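Local coordinates for putative hydrogenase (Pyrococcus furiosus, PDB 3LYU), which is probably an iron-sulfur flavoprotein oxidoreductase that binds FAD and one [2Fe-2S] cluster, represented here by an alpha-beta domain cut from the longer protein, at residues I21-A26 and V47-V52. Residues are numbered along the deposited sequence; the frame is centred on the assembly and turned at random.
Sequences ILAIGA and VTTLHV
Ile-21 O accepts a hydrogen bond from Thr-48 N at 2.8 Å, the first of five backbone hydrogen bonds between parallel strands 21-26 and 47-52. Ala-23 and Gly-25 each use both N and O, binding Thr-48 O and Leu-50 N, then Leu-50 O and Val-52 N. The last, Gly-25 O to Val-52 N, is long at 3.3 Å. Gly-25 O also meets the His-51 ring in its plane, at the CD2 edge, 3.0 Å away. With CG anti to the backbone N (chi1 -175°), the ring of His-51 turns back toward the partner strand. The neighbouring ring atom NE2 is hydrogen-bonded to Tyr-27 O, just past Ala-26, which helps fix the turn of the ring.

Side chains pack on both faces. On one, Ala-23 CB packs on Val-47 CG2 at 3.7 Å and on Thr-49 CG2 at 3.9 Å. Thr-49 OG1 is bonded to His-71. Helix 29-42 covers this face. On the other, Leu-22 CD1 lies 3.3 Å from Thr-48 O and also touches Leu-50 CB. Ile-24 CG2 meets Leu-50 CD2 at 4.2 Å, while Ile-24 and Val-52 pack against helix 84-104.

Central strand 20-26 and its neighbour 46-54 lie buried in a parallel sheet of order 3-2-1-4-5, joined through helix 29-42 as a beta-alpha-beta crossover of a Rossmann-like domain.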
# COMPACT_ATOMS: atom_id res chain seq x y z
N ILE B 21 22.36 -8.99 8.91
CA ILE B 21 21.06 -9.46 8.45
C ILE B 21 20.95 -10.97 8.27
O ILE B 21 21.84 -11.62 7.75
CB ILE B 21 20.67 -8.78 7.09
CG1 ILE B 21 20.79 -7.25 7.21
CG2 ILE B 21 19.24 -9.18 6.69
CD1 ILE B 21 20.68 -6.51 5.90
N LEU B 22 19.83 -11.52 8.72
CA LEU B 22 19.57 -12.93 8.58
C LEU B 22 18.49 -13.03 7.51
O LEU B 22 17.31 -12.78 7.78
CB LEU B 22 19.06 -13.52 9.90
CG LEU B 22 18.54 -14.95 9.76
CD1 LEU B 22 19.63 -15.84 9.14
CD2 LEU B 22 18.12 -15.49 11.10
N ALA B 23 18.90 -13.37 6.29
CA ALA B 23 17.96 -13.51 5.20
C ALA B 23 17.57 -14.99 5.07
O ALA B 23 18.41 -15.82 4.74
CB ALA B 23 18.59 -12.99 3.91
N ILE B 24 16.30 -15.30 5.33
CA ILE B 24 15.79 -16.66 5.28
C ILE B 24 14.94 -16.97 4.03
O ILE B 24 14.14 -16.15 3.58
CB ILE B 24 14.93 -16.96 6.51
CG1 ILE B 24 15.72 -16.63 7.77
CG2 ILE B 24 14.53 -18.41 6.53
CD1 ILE B 24 14.91 -16.73 9.01
N GLY B 25 15.13 -18.17 3.48
CA GLY B 25 14.38 -18.57 2.32
C GLY B 25 13.92 -19.99 2.51
O GLY B 25 14.74 -20.89 2.62
N ALA B 26 12.61 -20.19 2.59
CA ALA B 26 12.07 -21.53 2.77
C ALA B 26 11.69 -22.12 1.41
O ALA B 26 11.10 -21.45 0.57
CB ALA B 26 10.86 -21.49 3.68
N VAL B 47 25.12 -10.02 5.81
CA VAL B 47 23.99 -10.92 5.69
C VAL B 47 24.41 -12.39 5.64
O VAL B 47 25.38 -12.76 4.98
CB VAL B 47 23.13 -10.56 4.44
CG1 VAL B 47 23.97 -10.61 3.19
CG2 VAL B 47 21.94 -11.51 4.32
N THR B 48 23.70 -13.21 6.40
CA THR B 48 23.96 -14.65 6.44
C THR B 48 22.60 -15.23 6.05
O THR B 48 21.58 -14.94 6.69
CB THR B 48 24.33 -15.13 7.85
OG1 THR B 48 23.14 -15.26 8.63
CG2 THR B 48 25.26 -14.14 8.54
N THR B 49 22.59 -16.03 4.99
CA THR B 49 21.34 -16.61 4.52
C THR B 49 21.08 -18.00 5.04
O THR B 49 22.01 -18.77 5.28
CB THR B 49 21.27 -16.66 2.96
OG1 THR B 49 22.37 -17.44 2.46
CG2 THR B 49 21.32 -15.26 2.37
N LEU B 50 19.81 -18.32 5.20
CA LEU B 50 19.45 -19.64 5.68
C LEU B 50 18.44 -20.23 4.71
O LEU B 50 17.43 -19.61 4.42
CB LEU B 50 18.84 -19.55 7.08
CG LEU B 50 18.08 -20.79 7.57
CD1 LEU B 50 19.03 -21.96 7.74
CD2 LEU B 50 17.37 -20.49 8.88
N HIS B 51 18.73 -21.41 4.19
CA HIS B 51 17.80 -22.06 3.28
C HIS B 51 17.32 -23.35 3.91
O HIS B 51 18.11 -24.28 4.10
CB HIS B 51 18.47 -22.39 1.93
CG HIS B 51 17.52 -22.94 0.91
ND1 HIS B 51 17.94 -23.67 -0.18
CD2 HIS B 51 16.17 -22.86 0.81
CE1 HIS B 51 16.89 -24.01 -0.91
NE2 HIS B 51 15.80 -23.53 -0.33
N VAL B 52 16.03 -23.40 4.26
CA VAL B 52 15.46 -24.61 4.85
C VAL B 52 14.53 -25.22 3.81
O VAL B 52 13.55 -24.60 3.39
CB VAL B 52 14.69 -24.31 6.16
CG1 VAL B 52 14.27 -25.61 6.82
CG2 VAL B 52 15.57 -23.49 7.11